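Local coordinates for protein PT26-6P (Thermococcus sp., PDB 2WB7) that is of unknown function but is encoded by a mobile extrachromosomal element of an archaeon and combines two immunoglobulin-like domains with a helical one, at residues Val125-Arg139 against Tyr360-Trp374. Numbering follows the deposited sequence.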
ATOM      1  N   VAL A 125      13.225 -24.603  -4.767  1.00 44.46           N
ATOM      2  CA  VAL A 125      12.424 -23.394  -4.595  1.00 44.41           C
ATOM      3  C   VAL A 125      11.460 -23.515  -3.427  1.00 44.15           C
ATOM      4  O   VAL A 125      10.759 -24.523  -3.275  1.00 44.04           O
ATOM      5  CB  VAL A 125      11.669 -23.005  -5.882  1.00 44.44           C
ATOM      6  CG1 VAL A 125      10.814 -21.811  -5.636  1.00 44.56           C
ATOM      7  CG2 VAL A 125      12.667 -22.693  -6.992  1.00 45.73           C
ATOM      8  N   THR A 126      11.443 -22.483  -2.591  1.00 43.82           N
ATOM      9  CA  THR A 126      10.524 -22.441  -1.471  1.00 43.77           C
ATOM     10  C   THR A 126       9.984 -21.023  -1.224  1.00 43.75           C
ATOM     11  O   THR A 126      10.365 -20.063  -1.896  1.00 43.85           O
ATOM     12  CB  THR A 126      11.164 -23.038  -0.192  1.00 43.56           C
ATOM     13  OG1 THR A 126      10.132 -23.369   0.744  1.00 44.31           O
ATOM     14  CG2 THR A 126      12.115 -22.056   0.445  1.00 43.11           C
ATOM     15  N   VAL A 127       9.061 -20.903  -0.279  1.00 43.91           N
ATOM     16  CA  VAL A 127       8.487 -19.619   0.070  1.00 43.69           C
ATOM     17  C   VAL A 127       8.781 -19.373   1.526  1.00 43.66           C
ATOM     18  O   VAL A 127       8.651 -20.277   2.338  1.00 43.55           O
ATOM     19  CB  VAL A 127       6.970 -19.635  -0.104  1.00 43.67           C
ATOM     20  CG1 VAL A 127       6.403 -18.237   0.095  1.00 43.50           C
ATOM     21  CG2 VAL A 127       6.600 -20.189  -1.476  1.00 43.13           C
HETATM   22  N   MSE A 128       9.186 -18.157   1.861  1.00 43.97           N
HETATM   23  CA  MSE A 128       9.492 -17.829   3.257  1.00 44.48           C
HETATM   24  C   MSE A 128       8.807 -16.535   3.744  1.00 44.61           C
HETATM   25  O   MSE A 128       8.115 -15.839   2.990  1.00 44.87           O
HETATM   26  CB  MSE A 128      11.008 -17.749   3.470  1.00 44.42           C
HETATM   27  CG  MSE A 128      11.743 -19.086   3.258  1.00 45.66           C
HETATM   28 SE   MSE A 128      11.633 -20.391   4.748  1.00 47.31          SE
HETATM   29  CE  MSE A 128      11.263 -21.966   3.683  1.00 46.53           C
ATOM     30  N   LYS A 129       9.009 -16.217   5.016  1.00 44.41           N
ATOM     31  CA  LYS A 129       8.426 -15.023   5.598  1.00 43.76           C
ATOM     32  C   LYS A 129       9.069 -14.681   6.946  1.00 43.88           C
ATOM     33  O   LYS A 129       9.275 -15.559   7.793  1.00 43.87           O
ATOM     34  CB  LYS A 129       6.924 -15.226   5.758  1.00 43.49           C
ATOM     35  CG  LYS A 129       6.182 -13.996   6.236  1.00 42.86           C
ATOM     36  CD  LYS A 129       4.753 -14.322   6.658  1.00 41.69           C
ATOM     37  CE  LYS A 129       4.087 -13.082   7.238  1.00 41.28           C
ATOM     38  NZ  LYS A 129       2.868 -13.409   8.010  1.00 40.03           N
ATOM     39  N   ALA A 130       9.386 -13.405   7.136  1.00 43.85           N
ATOM     40  CA  ALA A 130       9.941 -12.924   8.396  1.00 44.14           C
ATOM     41  C   ALA A 130       8.940 -13.007   9.556  1.00 44.52           C
ATOM     42  O   ALA A 130       7.767 -13.345   9.353  1.00 44.79           O
ATOM     43  CB  ALA A 130      10.427 -11.500   8.226  1.00 44.02           C
ATOM     44  N   PRO A 131       9.398 -12.702  10.789  1.00 44.80           N
ATOM     45  CA  PRO A 131       8.477 -12.612  11.926  1.00 45.04           C
ATOM     46  C   PRO A 131       7.378 -11.553  11.696  1.00 45.12           C
ATOM     47  O   PRO A 131       7.647 -10.478  11.139  1.00 45.28           O
ATOM     48  CB  PRO A 131       9.396 -12.199  13.090  1.00 45.18           C
ATOM     49  CG  PRO A 131      10.741 -12.677  12.700  1.00 44.67           C
ATOM     50  CD  PRO A 131      10.796 -12.488  11.205  1.00 44.71           C
ATOM     51  N   ASP A 132       6.159 -11.864  12.131  1.00 44.87           N
ATOM     52  CA  ASP A 132       5.002 -11.026  11.859  1.00 44.60           C
ATOM     53  C   ASP A 132       4.125 -10.864  13.099  1.00 44.27           C
ATOM     54  O   ASP A 132       3.244 -11.684  13.348  1.00 44.33           O
ATOM     55  CB  ASP A 132       4.188 -11.663  10.735  1.00 45.02           C
ATOM     56  CG  ASP A 132       3.167 -10.721  10.132  1.00 44.97           C
ATOM     57  OD1 ASP A 132       2.845  -9.686  10.748  1.00 46.95           O
ATOM     58  OD2 ASP A 132       2.691 -11.023   9.029  1.00 45.12           O
ATOM     59  N   PRO A 133       4.341  -9.782  13.855  1.00 43.89           N
ATOM     60  CA  PRO A 133       3.651  -9.484  15.103  1.00 43.74           C
ATOM     61  C   PRO A 133       2.154  -9.187  14.953  1.00 43.88           C
ATOM     62  O   PRO A 133       1.365  -9.585  15.820  1.00 44.39           O
ATOM     63  CB  PRO A 133       4.369  -8.236  15.615  1.00 43.88           C
ATOM     64  CG  PRO A 133       5.548  -8.033  14.737  1.00 43.91           C
ATOM     65  CD  PRO A 133       5.246  -8.700  13.450  1.00 43.89           C
ATOM     66  N   LEU A 134       1.760  -8.519  13.868  1.00 43.61           N
ATOM     67  CA  LEU A 134       0.370  -8.093  13.680  1.00 43.31           C
ATOM     68  C   LEU A 134      -0.607  -9.143  13.096  1.00 43.17           C
ATOM     69  O   LEU A 134      -1.831  -9.007  13.239  1.00 43.23           O
ATOM     70  CB  LEU A 134       0.339  -6.821  12.829  1.00 43.10           C
ATOM     71  CG  LEU A 134       0.916  -5.608  13.540  1.00 43.06           C
ATOM     72  CD1 LEU A 134       0.581  -4.317  12.801  1.00 43.04           C
ATOM     73  CD2 LEU A 134       0.385  -5.570  14.971  1.00 43.61           C
ATOM     74  N   VAL A 135      -0.076 -10.179  12.450  1.00 42.69           N
ATOM     75  CA  VAL A 135      -0.904 -11.060  11.616  1.00 42.67           C
ATOM     76  C   VAL A 135      -2.189 -11.572  12.279  1.00 42.69           C
ATOM     77  O   VAL A 135      -3.241 -11.610  11.636  1.00 42.71           O
ATOM     78  CB  VAL A 135      -0.089 -12.263  11.033  1.00 42.65           C
ATOM     79  CG1 VAL A 135       0.473 -13.105  12.145  1.00 42.75           C
ATOM     80  CG2 VAL A 135      -0.956 -13.124  10.129  1.00 42.26           C
ATOM     81  N   TYR A 136      -2.119 -11.972  13.545  1.00 42.60           N
ATOM     82  CA  TYR A 136      -3.297 -12.558  14.196  1.00 42.72           C
ATOM     83  C   TYR A 136      -4.276 -11.506  14.687  1.00 42.12           C
ATOM     84  O   TYR A 136      -5.487 -11.732  14.720  1.00 41.95           O
ATOM     85  CB  TYR A 136      -2.898 -13.468  15.352  1.00 43.33           C
ATOM     86  CG  TYR A 136      -2.046 -14.633  14.924  1.00 45.50           C
ATOM     87  CD1 TYR A 136      -2.386 -15.399  13.809  1.00 47.90           C
ATOM     88  CD2 TYR A 136      -0.904 -14.977  15.634  1.00 47.70           C
ATOM     89  CE1 TYR A 136      -1.600 -16.478  13.406  1.00 49.51           C
ATOM     90  CE2 TYR A 136      -0.116 -16.053  15.246  1.00 49.88           C
ATOM     91  CZ  TYR A 136      -0.468 -16.797  14.129  1.00 51.05           C
ATOM     92  OH  TYR A 136       0.321 -17.861  13.730  1.00 53.51           O
ATOM     93  N   GLN A 137      -3.751 -10.351  15.066  1.00 41.44           N
ATOM     94  CA  GLN A 137      -4.606  -9.245  15.451  1.00 40.94           C
ATOM     95  C   GLN A 137      -5.401  -8.759  14.258  1.00 40.31           C
ATOM     96  O   GLN A 137      -6.549  -8.341  14.395  1.00 40.39           O
ATOM     97  CB  GLN A 137      -3.761  -8.110  15.982  1.00 41.08           C
ATOM     98  CG  GLN A 137      -2.705  -8.588  16.922  1.00 42.44           C
ATOM     99  CD  GLN A 137      -2.158  -7.463  17.739  1.00 43.99           C
ATOM    100  OE1 GLN A 137      -2.900  -6.818  18.477  1.00 44.93           O
ATOM    101  NE2 GLN A 137      -0.856  -7.207  17.613  1.00 44.05           N
ATOM    102  N   ILE A 138      -4.776  -8.789  13.087  1.00 39.49           N
ATOM    103  CA  ILE A 138      -5.455  -8.386  11.872  1.00 38.58           C
ATOM    104  C   ILE A 138      -6.498  -9.426  11.535  1.00 38.41           C
ATOM    105  O   ILE A 138      -7.634  -9.095  11.179  1.00 38.16           O
ATOM    106  CB  ILE A 138      -4.486  -8.238  10.712  1.00 38.43           C
ATOM    107  CG1 ILE A 138      -3.429  -7.197  11.057  1.00 38.54           C
ATOM    108  CG2 ILE A 138      -5.217  -7.800   9.478  1.00 37.21           C
ATOM    109  CD1 ILE A 138      -3.971  -5.809  11.112  1.00 38.78           C
ATOM    110  N   ARG A 139      -6.123 -10.691  11.676  1.00 38.19           N
ATOM    111  CA  ARG A 139      -7.081 -11.764  11.457  1.00 38.28           C
ATOM    112  C   ARG A 139      -8.313 -11.610  12.358  1.00 38.27           C
ATOM    113  O   ARG A 139      -9.437 -11.773  11.896  1.00 38.48           O
ATOM    114  CB  ARG A 139      -6.445 -13.143  11.640  1.00 38.15           C
ATOM    115  CG  ARG A 139      -7.289 -14.246  11.070  1.00 38.61           C
ATOM    116  CD  ARG A 139      -7.143 -15.538  11.822  1.00 41.45           C
ATOM    117  NE  ARG A 139      -7.050 -15.328  13.264  1.00 44.91           N
ATOM    118  CZ  ARG A 139      -5.999 -15.682  14.007  1.00 45.72           C
ATOM    119  NH1 ARG A 139      -4.959 -16.279  13.440  1.00 46.38           N
ATOM    120  NH2 ARG A 139      -5.982 -15.446  15.315  1.00 44.94           N
ATOM    121  N   TYR A 360      -6.867 -11.051   4.760  1.00 33.19           N
ATOM    122  CA  TYR A 360      -6.082 -12.082   5.402  1.00 34.79           C
ATOM    123  C   TYR A 360      -6.162 -13.309   4.515  1.00 35.84           C
ATOM    124  O   TYR A 360      -7.260 -13.765   4.193  1.00 36.27           O
ATOM    125  CB  TYR A 360      -6.690 -12.385   6.766  1.00 34.79           C
ATOM    126  CG  TYR A 360      -6.037 -13.499   7.536  1.00 35.73           C
ATOM    127  CD1 TYR A 360      -4.922 -13.262   8.329  1.00 37.15           C
ATOM    128  CD2 TYR A 360      -6.562 -14.782   7.507  1.00 37.46           C
ATOM    129  CE1 TYR A 360      -4.325 -14.286   9.055  1.00 38.61           C
ATOM    130  CE2 TYR A 360      -5.975 -15.819   8.227  1.00 38.78           C
ATOM    131  CZ  TYR A 360      -4.858 -15.565   8.997  1.00 39.83           C
ATOM    132  OH  TYR A 360      -4.285 -16.593   9.718  1.00 41.75           O
ATOM    133  N   ALA A 361      -5.013 -13.839   4.100  1.00 36.93           N
ATOM    134  CA  ALA A 361      -5.014 -15.040   3.259  1.00 38.05           C
ATOM    135  C   ALA A 361      -3.863 -15.994   3.587  1.00 38.81           C
ATOM    136  O   ALA A 361      -3.028 -15.706   4.442  1.00 38.77           O
ATOM    137  CB  ALA A 361      -5.025 -14.672   1.778  1.00 37.51           C
ATOM    138  N   TYR A 362      -3.849 -17.137   2.912  1.00 39.98           N
ATOM    139  CA  TYR A 362      -2.798 -18.120   3.076  1.00 41.28           C
ATOM    140  C   TYR A 362      -2.099 -18.360   1.760  1.00 41.88           C
ATOM    141  O   TYR A 362      -2.736 -18.540   0.721  1.00 42.46           O
ATOM    142  CB  TYR A 362      -3.375 -19.443   3.560  1.00 41.69           C
ATOM    143  CG  TYR A 362      -3.943 -19.380   4.955  1.00 43.40           C
ATOM    144  CD1 TYR A 362      -3.130 -19.567   6.057  1.00 44.30           C
ATOM    145  CD2 TYR A 362      -5.299 -19.135   5.170  1.00 45.56           C
ATOM    146  CE1 TYR A 362      -3.643 -19.508   7.343  1.00 45.64           C
ATOM    147  CE2 TYR A 362      -5.813 -19.072   6.453  1.00 46.91           C
ATOM    148  CZ  TYR A 362      -4.979 -19.262   7.531  1.00 46.16           C
ATOM    149  OH  TYR A 362      -5.482 -19.199   8.803  1.00 47.45           O
ATOM    150  N   VAL A 363      -0.781 -18.336   1.805  1.00 42.63           N
ATOM    151  CA  VAL A 363       0.015 -18.816   0.702  1.00 43.40           C
ATOM    152  C   VAL A 363       0.282 -20.275   1.005  1.00 44.14           C
ATOM    153  O   VAL A 363       0.881 -20.591   2.040  1.00 44.10           O
ATOM    154  CB  VAL A 363       1.342 -18.077   0.655  1.00 43.29           C
ATOM    155  CG1 VAL A 363       2.238 -18.673  -0.411  1.00 43.26           C
ATOM    156  CG2 VAL A 363       1.098 -16.584   0.432  1.00 43.16           C
ATOM    157  N   GLU A 364      -0.186 -21.169   0.137  1.00 45.03           N
ATOM    158  CA  GLU A 364       0.055 -22.595   0.347  1.00 46.02           C
ATOM    159  C   GLU A 364       1.276 -23.083  -0.411  1.00 45.96           C
ATOM    160  O   GLU A 364       1.262 -23.206  -1.641  1.00 46.03           O
ATOM    161  CB  GLU A 364      -1.143 -23.459  -0.028  1.00 46.42           C
ATOM    162  CG  GLU A 364      -1.067 -24.779   0.715  1.00 49.58           C
ATOM    163  CD  GLU A 364      -1.440 -26.004  -0.117  1.00 53.72           C
ATOM    164  OE1 GLU A 364      -2.233 -25.899  -1.087  1.00 54.38           O
ATOM    165  OE2 GLU A 364      -0.935 -27.095   0.240  1.00 55.25           O
ATOM    166  N   ARG A 365       2.332 -23.356   0.346  1.00 45.86           N
ATOM    167  CA  ARG A 365       3.598 -23.816  -0.187  1.00 45.77           C
ATOM    168  C   ARG A 365       3.478 -25.245  -0.710  1.00 46.22           C
ATOM    169  O   ARG A 365       2.686 -26.043  -0.202  1.00 46.07           O
ATOM    170  CB  ARG A 365       4.634 -23.760   0.923  1.00 45.38           C
ATOM    171  CG  ARG A 365       6.026 -23.541   0.464  1.00 44.69           C
ATOM    172  CD  ARG A 365       6.847 -23.031   1.626  1.00 42.49           C
ATOM    173  NE  ARG A 365       6.726 -23.921   2.774  1.00 40.67           N
ATOM    174  CZ  ARG A 365       7.486 -23.843   3.863  1.00 39.48           C
ATOM    175  NH1 ARG A 365       8.414 -22.905   3.967  1.00 38.98           N
ATOM    176  NH2 ARG A 365       7.317 -24.701   4.851  1.00 39.22           N
ATOM    177  N   ASP A 366       4.269 -25.570  -1.728  1.00 46.90           N
ATOM    178  CA  ASP A 366       4.178 -26.886  -2.371  1.00 47.54           C
ATOM    179  C   ASP A 366       4.267 -28.040  -1.372  1.00 47.34           C
ATOM    180  O   ASP A 366       3.743 -29.105  -1.634  1.00 48.01           O
ATOM    181  CB  ASP A 366       5.251 -27.045  -3.447  1.00 47.88           C
ATOM    182  CG  ASP A 366       6.652 -26.802  -2.909  1.00 49.94           C
ATOM    183  OD1 ASP A 366       6.776 -26.380  -1.727  1.00 52.18           O
ATOM    184  OD2 ASP A 366       7.629 -27.034  -3.663  1.00 50.92           O
ATOM    185  N   ASP A 367       4.918 -27.833  -0.230  1.00 46.97           N
ATOM    186  CA  ASP A 367       4.980 -28.872   0.806  1.00 46.42           C
ATOM    187  C   ASP A 367       3.723 -28.952   1.677  1.00 46.10           C
ATOM    188  O   ASP A 367       3.680 -29.703   2.650  1.00 45.96           O
ATOM    189  CB  ASP A 367       6.205 -28.677   1.705  1.00 46.41           C
ATOM    190  CG  ASP A 367       6.080 -27.459   2.609  1.00 46.66           C
ATOM    191  OD1 ASP A 367       5.274 -26.551   2.296  1.00 47.26           O
ATOM    192  OD2 ASP A 367       6.801 -27.400   3.628  1.00 45.65           O
ATOM    193  N   GLY A 368       2.695 -28.183   1.339  1.00 45.78           N
ATOM    194  CA  GLY A 368       1.434 -28.268   2.082  1.00 45.21           C
ATOM    195  C   GLY A 368       1.335 -27.353   3.294  1.00 44.70           C
ATOM    196  O   GLY A 368       0.245 -27.090   3.797  1.00 45.17           O
ATOM    197  N   VAL A 369       2.468 -26.872   3.780  1.00 43.76           N
ATOM    198  CA  VAL A 369       2.452 -25.867   4.827  1.00 42.86           C
ATOM    199  C   VAL A 369       1.701 -24.623   4.340  1.00 42.45           C
ATOM    200  O   VAL A 369       1.836 -24.236   3.181  1.00 42.30           O
ATOM    201  CB  VAL A 369       3.874 -25.477   5.216  1.00 42.79           C
ATOM    202  CG1 VAL A 369       3.862 -24.146   5.942  1.00 43.16           C
ATOM    203  CG2 VAL A 369       4.503 -26.568   6.060  1.00 41.75           C
ATOM    204  N   LYS A 370       0.916 -23.990   5.214  1.00 41.98           N
ATOM    205  CA  LYS A 370       0.144 -22.795   4.822  1.00 41.37           C
ATOM    206  C   LYS A 370       0.558 -21.523   5.562  1.00 40.65           C
ATOM    207  O   LYS A 370       0.393 -21.441   6.768  1.00 40.88           O
ATOM    208  CB  LYS A 370      -1.349 -23.050   5.007  1.00 41.60           C
ATOM    209  CG  LYS A 370      -1.967 -23.739   3.829  1.00 42.52           C
ATOM    210  CD  LYS A 370      -3.138 -24.577   4.244  1.00 45.81           C
ATOM    211  CE  LYS A 370      -3.515 -25.568   3.138  1.00 49.91           C
ATOM    212  NZ  LYS A 370      -2.434 -26.590   2.810  1.00 51.26           N
ATOM    213  N   ILE A 371       1.088 -20.537   4.834  1.00 39.68           N
ATOM    214  CA  ILE A 371       1.643 -19.318   5.443  1.00 39.03           C
ATOM    215  C   ILE A 371       0.667 -18.124   5.401  1.00 38.86           C
ATOM    216  O   ILE A 371       0.304 -17.649   4.319  1.00 38.59           O
ATOM    217  CB  ILE A 371       2.947 -18.892   4.734  1.00 38.73           C
ATOM    218  CG1 ILE A 371       3.954 -20.031   4.733  1.00 39.02           C
ATOM    219  CG2 ILE A 371       3.560 -17.697   5.398  1.00 38.27           C
ATOM    220  CD1 ILE A 371       5.259 -19.675   4.075  1.00 37.40           C
ATOM    221  N   PRO A 372       0.265 -17.612   6.582  1.00 38.43           N
ATOM    222  CA  PRO A 372      -0.751 -16.559   6.664  1.00 38.00           C
ATOM    223  C   PRO A 372      -0.198 -15.186   6.279  1.00 37.61           C
ATOM    224  O   PRO A 372       0.856 -14.787   6.779  1.00 38.24           O
ATOM    225  CB  PRO A 372      -1.137 -16.555   8.149  1.00 37.89           C
ATOM    226  CG  PRO A 372      -0.340 -17.666   8.795  1.00 38.39           C
ATOM    227  CD  PRO A 372       0.814 -17.935   7.904  1.00 38.19           C
ATOM    228  N   ILE A 373      -0.888 -14.468   5.401  1.00 36.32           N
ATOM    229  CA  ILE A 373      -0.479 -13.108   5.084  1.00 35.40           C
ATOM    230  C   ILE A 373      -1.658 -12.164   5.244  1.00 35.27           C
ATOM    231  O   ILE A 373      -2.824 -12.590   5.146  1.00 35.85           O
ATOM    232  CB  ILE A 373       0.062 -12.986   3.666  1.00 35.14           C
ATOM    233  CG1 ILE A 373      -0.893 -13.656   2.685  1.00 34.48           C
ATOM    234  CG2 ILE A 373       1.450 -13.603   3.580  1.00 35.00           C
ATOM    235  CD1 ILE A 373      -0.499 -13.454   1.260  1.00 34.47           C
ATOM    236  N   TRP A 374      -1.359 -10.893   5.509  1.00 33.94           N
ATOM    237  CA  TRP A 374      -2.391  -9.897   5.665  1.00 32.87           C
ATOM    238  C   TRP A 374      -2.011  -8.621   4.939  1.00 32.42           C
ATOM    239  O   TRP A 374      -0.826  -8.339   4.728  1.00 32.04           O
ATOM    240  CB  TRP A 374      -2.632  -9.600   7.148  1.00 33.05           C
ATOM    241  CG  TRP A 374      -1.464  -8.967   7.842  1.00 31.53           C
ATOM    242  CD1 TRP A 374      -0.427  -9.609   8.436  1.00 30.70           C
ATOM    243  CD2 TRP A 374      -1.215  -7.565   7.996  1.00 29.77           C
ATOM    244  NE1 TRP A 374       0.447  -8.694   8.970  1.00 30.10           N
ATOM    245  CE2 TRP A 374      -0.011  -7.434   8.710  1.00 28.69           C
ATOM    246  CE3 TRP A 374      -1.891  -6.408   7.593  1.00 29.22           C
ATOM    247  CZ2 TRP A 374       0.534  -6.199   9.034  1.00 28.19           C
ATOM    248  CZ3 TRP A 374      -1.346  -5.174   7.921  1.00 27.89           C
ATOM    249  CH2 TRP A 374      -0.148  -5.083   8.636  1.00 27.77           C
TER
HETATM  250  O   HOH W   1       9.051 -25.516  -0.960  1.00 29.07           O
HETATM  251  O   HOH W   2       1.761 -10.825   6.316  1.00 36.71           O
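Lys129 NZ reaches across to Pro372 O at 2.7 Å, nearly in line with the carbonyl, and also forms a salt bridge with Asp132 OD2, whose anti lone pair it takes. The ammonium thus ties the strand and following loop of the first immunoglobulin-like domain to the β-hairpin formed by strands 350-364 and 370-379 of the second. Asp132 grips that hairpin too: its OD1 offers the syn lone pair to Trp374 NE1, in the indole plane, at 3.1 Å and an N-H...O angle of 168°. At the hairpin turn, Arg365 NH1 donates to Val127 O (3.1 Å) and also to Trp103 O, while Arg365 NE bonds Asp367 OD1, which probably steadies the guanidinium. A water links Val125 O and Thr126 OG1 to Asp366 OD1. Between these polar ends, Lys129, extended beyond CG, runs its CD past Ile371 CG2, and Val127 CG1 lies near Val363 CG1. Helix 135-144 packs farther along the hairpin, away from its turn. Ile138 CG1 sits over one indole face of Trp374, in a CH-pi contact, and Leu134 CB meets CZ2. Val135 CG2, anti to its own N, touches the Tyr360 ring edge at CE1 (3.7 Å) and Pro372 CB. Arg139 CG lies over one face of that ring, and Tyr360 OH donates to Tyr362 OH. Replacing Tyr360 with an alanine would probably leave the aliphatic part of Arg139 without its platform and Tyr362 OH without the hydroxyl that bonds it. On that platform Arg139 CG stands 3.4 Å from the Tyr360 ring centroid, only 8° off the ring normal.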